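Local coordinates for restriction endonuclease S subunits (Thermoanaerobacter tengcongensis, PDB 3OKG), which probably serves as the DNA-binding specificity subunit of a type I methyltransferase, assembling with M subunits to direct them to their target sequence, at residues Arg41-Asn46 against Gln75-Arg80; Leu146-Met151 against Asp161-Asn166; Gln261-Phe266 against Leu290-Ala295. All blocks are in the same frame, centred on the assembly; numbering follows the deposited sequence.

Contact 1 (Arg41-Asn46 against Gln75-Arg80). With SO4 (sulfate ion), chain I; SO4 (sulfate ion), chain D.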
loop_
_atom_site.group_PDB
_atom_site.type_symbol
_atom_site.label_atom_id
_atom_site.label_comp_id
_atom_site.label_asym_id
_atom_site.label_seq_id
_atom_site.Cartn_x
_atom_site.Cartn_y
_atom_site.Cartn_z
ATOM N N ARG A 41 37.184 -17.537 -6.136
ATOM C CA ARG A 41 37.560 -18.848 -5.644
ATOM C C ARG A 41 36.552 -19.861 -6.173
ATOM O O ARG A 41 35.365 -19.549 -6.319
ATOM C CB ARG A 41 37.592 -18.861 -4.118
ATOM C CG ARG A 41 38.395 -20.020 -3.535
ATOM C CD ARG A 41 37.838 -20.478 -2.212
ATOM N NE ARG A 41 37.677 -19.383 -1.269
ATOM C CZ ARG A 41 36.688 -19.312 -0.379
ATOM N NH1 ARG A 41 35.776 -20.282 -0.303
ATOM N NH2 ARG A 41 36.607 -18.273 0.439
ATOM N N ASP A 42 37.026 -21.067 -6.480
ATOM C CA ASP A 42 36.155 -22.119 -6.976
ATOM C C ASP A 42 35.932 -23.108 -5.838
ATOM O O ASP A 42 36.818 -23.897 -5.517
ATOM C CB ASP A 42 36.802 -22.810 -8.186
ATOM C CG ASP A 42 35.925 -23.876 -8.779
ATOM O OD1 ASP A 42 34.968 -24.324 -8.100
ATOM O OD2 ASP A 42 36.183 -24.273 -9.932
ATOM N N PRO A 43 34.758 -23.048 -5.197
ATOM C CA PRO A 43 34.555 -23.907 -4.020
ATOM C C PRO A 43 34.561 -25.396 -4.386
ATOM O O PRO A 43 34.723 -26.221 -3.481
ATOM C CB PRO A 43 33.143 -23.513 -3.527
ATOM C CG PRO A 43 32.836 -22.169 -4.235
ATOM C CD PRO A 43 33.557 -22.264 -5.540
ATOM N N THR A 44 34.360 -25.722 -5.669
ATOM C CA THR A 44 34.339 -27.120 -6.106
ATOM C C THR A 44 35.694 -27.770 -5.908
ATOM O O THR A 44 35.807 -28.985 -5.987
ATOM C CB THR A 44 33.908 -27.319 -7.591
ATOM O OG1 THR A 44 34.933 -26.840 -8.476
ATOM C CG2 THR A 44 32.586 -26.609 -7.881
ATOM N N LYS A 45 36.713 -26.957 -5.648
ATOM C CA LYS A 45 38.066 -27.461 -5.431
ATOM C C LYS A 45 38.239 -27.968 -4.013
ATOM O O LYS A 45 39.223 -28.629 -3.704
ATOM C CB LYS A 45 39.114 -26.396 -5.768
ATOM C CG LYS A 45 39.194 -26.116 -7.261
ATOM C CD LYS A 45 40.022 -24.876 -7.594
ATOM C CE LYS A 45 41.522 -25.110 -7.455
ATOM N NZ LYS A 45 41.965 -25.180 -6.029
ATOM N N ASN A 46 37.270 -27.660 -3.154
ATOM C CA ASN A 46 37.184 -28.272 -1.842
ATOM C C ASN A 46 35.790 -28.877 -1.736
ATOM O O ASN A 46 34.905 -28.327 -1.082
ATOM C CB ASN A 46 37.430 -27.250 -0.732
ATOM C CG ASN A 46 38.829 -26.663 -0.774
ATOM O OD1 ASN A 46 39.060 -25.638 -1.411
ATOM N ND2 ASN A 46 39.770 -27.310 -0.091
ATOM N N GLN A 75 31.244 -29.396 -3.474
ATOM C CA GLN A 75 30.923 -30.249 -4.609
ATOM C C GLN A 75 29.754 -29.704 -5.416
ATOM O O GLN A 75 29.719 -29.814 -6.637
ATOM C CB GLN A 75 30.569 -31.652 -4.108
ATOM C CG GLN A 75 30.005 -32.531 -5.186
ATOM C CD GLN A 75 29.710 -33.920 -4.680
ATOM O OE1 GLN A 75 29.990 -34.242 -3.519
ATOM N NE2 GLN A 75 29.142 -34.757 -5.545
ATOM N N HIS A 76 28.794 -29.107 -4.719
ATOM C CA HIS A 76 27.573 -28.659 -5.350
ATOM C C HIS A 76 27.500 -27.156 -5.640
ATOM O O HIS A 76 26.420 -26.633 -5.941
ATOM C CB HIS A 76 26.396 -29.042 -4.471
ATOM C CG HIS A 76 26.257 -30.514 -4.279
ATOM N ND1 HIS A 76 26.081 -31.090 -3.041
ATOM C CD2 HIS A 76 26.294 -31.532 -5.169
ATOM C CE1 HIS A 76 25.995 -32.401 -3.178
ATOM N NE2 HIS A 76 26.123 -32.696 -4.459
ATOM N N ALA A 77 28.629 -26.472 -5.545
ATOM C CA ALA A 77 28.681 -25.044 -5.898
ATOM C C ALA A 77 28.135 -24.774 -7.283
ATOM O O ALA A 77 28.631 -25.319 -8.264
ATOM C CB ALA A 77 30.120 -24.507 -5.814
ATOM N N PRO A 78 27.134 -23.887 -7.366
ATOM C CA PRO A 78 26.610 -23.349 -8.625
ATOM C C PRO A 78 27.744 -22.716 -9.438
ATOM O O PRO A 78 28.787 -22.329 -8.902
ATOM C CB PRO A 78 25.624 -22.272 -8.165
ATOM C CG PRO A 78 25.318 -22.594 -6.752
ATOM C CD PRO A 78 26.503 -23.282 -6.184
ATOM N N SER A 79 27.563 -22.628 -10.742
ATOM C CA SER A 79 28.636 -22.120 -11.581
ATOM C C SER A 79 28.934 -20.654 -11.300
ATOM O O SER A 79 30.063 -20.230 -11.458
ATOM C CB SER A 79 28.304 -22.304 -13.064
ATOM O OG SER A 79 27.091 -21.658 -13.365
ATOM N N ARG A 80 27.933 -19.887 -10.869
ATOM C CA ARG A 80 28.144 -18.463 -10.544
ATOM C C ARG A 80 28.769 -18.224 -9.176
ATOM O O ARG A 80 29.100 -17.088 -8.809
ATOM C CB ARG A 80 26.809 -17.715 -10.605
ATOM C CG ARG A 80 26.309 -17.475 -12.016
ATOM C CD ARG A 80 24.916 -16.875 -11.962
ATOM N NE ARG A 80 24.428 -16.572 -13.294
ATOM C CZ ARG A 80 23.224 -16.068 -13.538
ATOM N NH1 ARG A 80 22.402 -15.807 -12.527
ATOM N NH2 ARG A 80 22.844 -15.825 -14.788
HETATM S S SO4 I . 38.080 -30.849 0.764
HETATM O O1 SO4 I . 38.404 -31.396 2.076
HETATM O O2 SO4 I . 39.117 -29.886 0.407
HETATM O O3 SO4 I . 38.019 -31.904 -0.247
HETATM O O4 SO4 I . 36.770 -30.203 0.817
HETATM S S SO4 D . 21.997 -15.071 -9.191
HETATM O O1 SO4 D . 23.197 -15.602 -9.813
HETATM O O2 SO4 D . 22.387 -14.284 -8.017
HETATM O O3 SO4 D . 21.323 -14.165 -10.116
HETATM O O4 SO4 D . 21.122 -16.157 -8.795
#
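P43 and T44, which an Asx turn from D42 carries into the short 3-10 segment 43-45, meet the loop 75-80 at the methyl group of A77. The contact is apolar: P43 CG lies 3.9 Å from A77 CB, and T44 CG2 comes to 3.8 Å from the same methyl, so A77 CB rests in the angle between the P43 ring and the T44 methyl. The first torsion of T44 (chi1 70°) divides its duties, sending CG2 to A77 while OG1 turns back to D42. The Asx turn rests on T44 N, which reaches D42 OD1 at 2.9 Å; T44 OG1 approaches the same oxygen from the same face of the carboxylate, but so closely that the detail of this bond is doubtful. F51 of strand 50-54 touches both P43 and A77, and Q75 is tied by a backbone bond to P47. Two sulfates lie at the margins: N46 ND2 donates to O2 of the chain I sulfate at 2.7 Å, while R80 NH1 binds O1 of the chain D sulfate at the guanidinium edge, 2.8 Å away. An Asx turn leading into a 3-10 turn thus packs on the loop between edge strands 70-73 and 81-84 of the mixed sheet, in the first DNA specificity region.

Contact 2 (Leu146-Met151 against Asp161-Asn166). With SO4 (sulfate ion), chain F.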
loop_
_atom_site.group_PDB
_atom_site.type_symbol
_atom_site.label_atom_id
_atom_site.label_comp_id
_atom_site.label_asym_id
_atom_site.label_seq_id
_atom_site.Cartn_x
_atom_site.Cartn_y
_atom_site.Cartn_z
ATOM N N LEU A 146 23.910 4.224 -14.748
ATOM C CA LEU A 146 24.285 2.986 -15.434
ATOM C C LEU A 146 23.633 2.939 -16.813
ATOM O O LEU A 146 22.477 2.558 -16.971
ATOM C CB LEU A 146 23.891 1.773 -14.585
ATOM C CG LEU A 146 24.632 1.779 -13.242
ATOM C CD1 LEU A 146 24.063 0.638 -12.386
ATOM C CD2 LEU A 146 26.132 1.621 -13.432
ATOM N N THR A 147 24.382 3.339 -17.822
ATOM C CA THR A 147 23.772 3.532 -19.125
ATOM C C THR A 147 23.200 2.275 -19.775
ATOM O O THR A 147 22.186 2.358 -20.476
ATOM C CB THR A 147 24.762 4.240 -20.060
ATOM O OG1 THR A 147 25.930 3.435 -20.218
ATOM C CG2 THR A 147 25.138 5.508 -19.424
ATOM N N ALA A 148 23.827 1.120 -19.530
ATOM C CA ALA A 148 23.343 -0.132 -20.100
ATOM C C ALA A 148 21.955 -0.531 -19.578
ATOM O O ALA A 148 21.325 -1.441 -20.128
ATOM C CB ALA A 148 24.346 -1.277 -19.876
ATOM N N SER A 149 21.472 0.152 -18.542
ATOM C CA SER A 149 20.108 -0.095 -18.061
ATOM C C SER A 149 19.056 0.639 -18.865
ATOM O O SER A 149 17.882 0.260 -18.855
ATOM C CB SER A 149 19.958 0.321 -16.589
ATOM O OG SER A 149 20.739 -0.522 -15.784
ATOM N N LYS A 150 19.453 1.722 -19.515
ATOM C CA LYS A 150 18.504 2.487 -20.315
ATOM C C LYS A 150 18.216 1.716 -21.621
ATOM O O LYS A 150 18.712 0.620 -21.820
ATOM C CB LYS A 150 19.063 3.862 -20.658
ATOM C CG LYS A 150 19.873 4.515 -19.555
ATOM C CD LYS A 150 19.001 5.180 -18.526
ATOM C CE LYS A 150 19.832 5.551 -17.314
ATOM N NZ LYS A 150 19.781 7.006 -17.060
ATOM N N MET A 151 17.419 2.303 -22.497
ATOM C CA MET A 151 17.033 1.653 -23.753
ATOM C C MET A 151 18.241 1.008 -24.440
ATOM O O MET A 151 19.302 1.623 -24.547
ATOM C CB MET A 151 16.430 2.704 -24.684
ATOM C CG MET A 151 15.555 3.720 -23.992
ATOM S SD MET A 151 15.439 5.235 -24.958
ATOM C CE MET A 151 16.811 6.151 -24.260
ATOM N N ASP A 161 30.541 -4.897 -14.022
ATOM C CA ASP A 161 31.117 -4.441 -12.750
ATOM C C ASP A 161 31.859 -3.114 -12.988
ATOM O O ASP A 161 31.775 -2.180 -12.188
ATOM C CB ASP A 161 32.113 -5.460 -12.199
ATOM C CG ASP A 161 31.453 -6.765 -11.742
ATOM O OD1 ASP A 161 30.226 -6.797 -11.520
ATOM O OD2 ASP A 161 32.175 -7.772 -11.611
ATOM N N ASN A 162 32.624 -3.030 -14.080
ATOM C CA ASN A 162 33.321 -1.753 -14.371
ATOM C C ASN A 162 32.368 -0.557 -14.516
ATOM O O ASN A 162 32.700 0.550 -14.103
ATOM C CB ASN A 162 34.218 -1.874 -15.619
ATOM C CG ASN A 162 35.451 -2.693 -15.346
ATOM O OD1 ASN A 162 35.888 -2.796 -14.196
ATOM N ND2 ASN A 162 36.006 -3.303 -16.385
ATOM N N ASP A 163 31.193 -0.786 -15.094
ATOM C CA ASP A 163 30.200 0.283 -15.209
ATOM C C ASP A 163 29.875 0.811 -13.799
ATOM O O ASP A 163 29.784 2.014 -13.556
ATOM C CB ASP A 163 28.894 -0.245 -15.824
ATOM C CG ASP A 163 29.004 -0.536 -17.326
ATOM O OD1 ASP A 163 30.006 -0.144 -17.945
ATOM O OD2 ASP A 163 28.069 -1.164 -17.866
ATOM N N VAL A 164 29.676 -0.105 -12.863
ATOM C CA VAL A 164 29.369 0.318 -11.494
ATOM C C VAL A 164 30.561 1.067 -10.868
ATOM O O VAL A 164 30.400 2.146 -10.282
ATOM C CB VAL A 164 28.942 -0.893 -10.635
ATOM C CG1 VAL A 164 28.652 -0.470 -9.164
ATOM C CG2 VAL A 164 27.705 -1.603 -11.272
ATOM N N TYR A 165 31.759 0.514 -11.001
ATOM C CA TYR A 165 32.936 1.158 -10.423
ATOM C C TYR A 165 33.155 2.548 -11.040
ATOM O O TYR A 165 33.749 3.414 -10.414
ATOM C CB TYR A 165 34.205 0.324 -10.620
ATOM C CG TYR A 165 34.211 -1.024 -9.926
ATOM C CD1 TYR A 165 33.849 -1.146 -8.572
ATOM C CD2 TYR A 165 34.624 -2.156 -10.598
ATOM C CE1 TYR A 165 33.871 -2.401 -7.926
ATOM C CE2 TYR A 165 34.669 -3.394 -9.968
ATOM C CZ TYR A 165 34.297 -3.511 -8.630
ATOM O OH TYR A 165 34.317 -4.766 -8.031
ATOM N N ASN A 166 32.660 2.760 -12.256
ATOM C CA ASN A 166 32.881 4.038 -12.937
ATOM C C ASN A 166 31.921 5.145 -12.537
ATOM O O ASN A 166 32.110 6.314 -12.908
ATOM C CB ASN A 166 32.843 3.840 -14.467
ATOM C CG ASN A 166 34.112 3.201 -14.985
ATOM O OD1 ASN A 166 35.153 3.253 -14.325
ATOM N ND2 ASN A 166 34.039 2.591 -16.177
HETATM S S SO4 F . 34.097 -3.858 -19.266
HETATM O O1 SO4 F . 34.061 -5.010 -18.364
HETATM O O2 SO4 F . 35.471 -3.351 -19.361
HETATM O O3 SO4 F . 33.573 -4.288 -20.575
HETATM O O4 SO4 F . 33.242 -2.796 -18.739
HETATM O O HOH W 1 26.045 0.912 -17.655
#
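L146 and D163 bring the two backbones closest, their CA atoms 6.5 Å apart, where the chain entering the 3-10 segment 147-149 passes helix 161-165. L146 makes the apolar part of the contact with one branch. Its CD2 methyl rests on the helix backbone, 3.7 Å from D163 O, and also reaches V164 CG2 at 4.2 Å. With CG of L146 anti to its carbonyl carbon (chi1 -62°), the isobutyl group swings over to the helix although its CB does not point there. D163 sets out toward the facing segment from its CA. A148 CB only touches D163 OD2, at 4.2 Å, and the polar link is a water: it accepts from A148 N at 2.9 Å and donates, weakly, to D163 OD2 at 2.9 Å. The segments thus share a hydrophobic touch and a solvent bridge but no direct hydrogen bond. At the start of the helix N162 ND2 donates to sulfate O2 at 3.0 Å, with an N-H...O angle of 158°. T160 OG1 binds this sulfate too, and is also hydrogen-bonded to D163 N. Inward, F92 of strand 90-93 touches both L146 and V164, and V164 reaches C119 and I121 of strand 118-121. Y165 OH bonds to V120 O and D161 forms a salt bridge with K83, so the short helix lies against these strands while segment 146-151, which follows helix 140-143, flanks it.

Contact 3 (Gln261-Phe266 against Leu290-Ala295)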
loop_
_atom_site.group_PDB
_atom_site.type_symbol
_atom_site.label_atom_id
_atom_site.label_comp_id
_atom_site.label_asym_id
_atom_site.label_seq_id
_atom_site.Cartn_x
_atom_site.Cartn_y
_atom_site.Cartn_z
ATOM N N GLN A 261 -29.863 -2.326 -12.162
ATOM C CA GLN A 261 -30.454 -3.643 -12.040
ATOM C C GLN A 261 -30.284 -4.183 -10.639
ATOM O O GLN A 261 -31.219 -4.739 -10.060
ATOM C CB GLN A 261 -29.809 -4.614 -13.038
ATOM C CG GLN A 261 -30.030 -6.075 -12.702
ATOM C CD GLN A 261 -31.481 -6.478 -12.851
ATOM O OE1 GLN A 261 -32.240 -5.838 -13.580
ATOM N NE2 GLN A 261 -31.880 -7.539 -12.153
ATOM N N GLY A 262 -29.083 -4.031 -10.098
ATOM C CA GLY A 262 -28.739 -4.702 -8.865
ATOM C C GLY A 262 -27.449 -4.227 -8.231
ATOM O O GLY A 262 -26.941 -3.147 -8.558
ATOM N N LYS A 263 -26.946 -5.030 -7.298
ATOM C CA LYS A 263 -25.753 -4.673 -6.532
ATOM C C LYS A 263 -24.574 -4.337 -7.455
ATOM O O LYS A 263 -23.813 -3.390 -7.198
ATOM C CB LYS A 263 -25.391 -5.801 -5.564
ATOM C CG LYS A 263 -24.028 -5.637 -4.906
ATOM C CD LYS A 263 -23.877 -6.554 -3.704
ATOM C CE LYS A 263 -22.414 -6.686 -3.283
ATOM N NZ LYS A 263 -21.763 -5.364 -3.051
ATOM N N ALA A 264 -24.450 -5.095 -8.544
ATOM C CA ALA A 264 -23.387 -4.867 -9.523
ATOM C C ALA A 264 -23.353 -3.425 -10.014
ATOM O O ALA A 264 -22.287 -2.908 -10.355
ATOM C CB ALA A 264 -23.524 -5.831 -10.702
ATOM N N ASP A 265 -24.514 -2.777 -10.032
ATOM C CA ASP A 265 -24.622 -1.404 -10.515
ATOM C C ASP A 265 -24.527 -0.368 -9.393
ATOM O O ASP A 265 -25.179 0.675 -9.447
ATOM C CB ASP A 265 -25.927 -1.213 -11.293
ATOM C CG ASP A 265 -26.170 -2.318 -12.302
ATOM O OD1 ASP A 265 -26.102 -2.040 -13.518
ATOM O OD2 ASP A 265 -26.430 -3.464 -11.880
ATOM N N PHE A 266 -23.713 -0.659 -8.385
ATOM C CA PHE A 266 -23.490 0.272 -7.284
ATOM C C PHE A 266 -22.033 0.716 -7.274
ATOM O O PHE A 266 -21.151 -0.032 -7.699
ATOM C CB PHE A 266 -23.853 -0.378 -5.948
ATOM C CG PHE A 266 -25.326 -0.388 -5.659
ATOM C CD1 PHE A 266 -26.220 0.221 -6.525
ATOM C CD2 PHE A 266 -25.819 -1.004 -4.520
ATOM C CE1 PHE A 266 -27.577 0.214 -6.262
ATOM C CE2 PHE A 266 -27.175 -1.015 -4.253
ATOM C CZ PHE A 266 -28.055 -0.405 -5.123
ATOM N N LEU A 290 -30.372 2.829 -1.370
ATOM C CA LEU A 290 -30.599 1.671 -2.226
ATOM C C LEU A 290 -30.055 0.462 -1.501
ATOM O O LEU A 290 -29.009 0.538 -0.856
ATOM C CB LEU A 290 -29.895 1.832 -3.593
ATOM C CG LEU A 290 -30.197 3.105 -4.394
ATOM C CD1 LEU A 290 -29.266 3.238 -5.587
ATOM C CD2 LEU A 290 -31.655 3.143 -4.856
ATOM N N ILE A 291 -30.744 -0.662 -1.603
ATOM C CA ILE A 291 -30.286 -1.860 -0.911
ATOM C C ILE A 291 -30.454 -3.073 -1.814
ATOM O O ILE A 291 -31.415 -3.149 -2.569
ATOM C CB ILE A 291 -31.033 -2.054 0.420
ATOM C CG1 ILE A 291 -30.435 -3.211 1.219
ATOM C CG2 ILE A 291 -32.527 -2.244 0.180
ATOM C CD1 ILE A 291 -30.760 -3.145 2.697
ATOM N N SER A 292 -29.502 -4.002 -1.757
ATOM C CA SER A 292 -29.540 -5.184 -2.605
ATOM C C SER A 292 -30.479 -6.199 -1.995
ATOM O O SER A 292 -30.349 -6.535 -0.831
ATOM C CB SER A 292 -28.148 -5.794 -2.749
ATOM O OG SER A 292 -28.213 -7.043 -3.416
ATOM N N VAL A 293 -31.432 -6.689 -2.779
ATOM C CA VAL A 293 -32.406 -7.644 -2.252
ATOM C C VAL A 293 -32.245 -9.008 -2.915
ATOM O O VAL A 293 -33.079 -9.896 -2.731
ATOM C CB VAL A 293 -33.850 -7.132 -2.435
ATOM C CG1 VAL A 293 -34.104 -5.940 -1.525
ATOM C CG2 VAL A 293 -34.106 -6.748 -3.904
ATOM N N ARG A 294 -31.155 -9.174 -3.661
ATOM C CA ARG A 294 -30.960 -10.361 -4.490
ATOM C C ARG A 294 -29.957 -11.465 -4.133
ATOM O O ARG A 294 -30.325 -12.483 -3.549
ATOM C CB ARG A 294 -30.641 -9.949 -5.931
ATOM C CG ARG A 294 -31.816 -10.082 -6.888
ATOM C CD ARG A 294 -33.061 -10.571 -6.169
ATOM N NE ARG A 294 -33.983 -11.253 -7.073
ATOM C CZ ARG A 294 -33.683 -11.607 -8.317
ATOM N NH1 ARG A 294 -32.482 -11.342 -8.814
ATOM N NH2 ARG A 294 -34.583 -12.225 -9.069
ATOM N N ALA A 295 -28.728 -11.270 -4.599
ATOM C CA ALA A 295 -27.686 -12.277 -4.496
ATOM C C ALA A 295 -26.799 -12.000 -3.302
ATOM O O ALA A 295 -26.707 -12.823 -2.391
ATOM C CB ALA A 295 -26.862 -12.321 -5.773
#
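F266, S292 and L290 carry most of this contact, in which a turn after strand 257-260 leans on the end of strand 289-292. F266 aims its CB at the strand and meets L290 at a slant with the far end of its ring. CZ of F266 lies 3.3 Å from L290 CB, a tight approach for two carbons, and CE1 of F266 stands 3.5 Å from L290 CD1. I291 N sits near the plane of the ring at its edge, 4.4 Å from F266 CZ, while G262 O lies over one ring face, offset toward the rim, so the turn packs back on its own phenylalanine. S292 makes the second touch, a van der Waals one: its OG is 3.8 Å from K263 CB. The hydroxyl stands anti to its own backbone N (chi1 172°) and is hydrogen-bonded to P296 O. The turn is closed from within, by D265 N to G262 O at 2.9 Å and by G262 N to D265 OD2 at 3.2 Å, the latter met 49° out of the carboxylate plane. L313 of the neighbouring strand 313-318 also touches F266. No hydrogen bond crosses between the segments: D265 OD2 serves G262 N, S292 OG serves P296 O, and K263 NZ bonds weakly to S299 OG. This implies that close apolar packing centred on the phenylalanine joins turn and strand.

How the contacts relate
Contacts 1 and 2 belong to the first DNA specificity domain and contact 3 to the second, and all three follow in series along the chain. The centres of contacts 1 and 2 are 28 Å apart, with nearest atoms about 10 Å apart. Contact 3 lies on the opposite side of the chain's centre, its own centre 64 Å from that of contact 1 and 56 Å from that of contact 2. Long helices, including 174-216 and 365-388, span the gap between the two domains. Contact 1 is flanked by two sulfates and contact 2 by one; these ions probably come from the crystallisation liquor, and their presence alone does not establish a functional site.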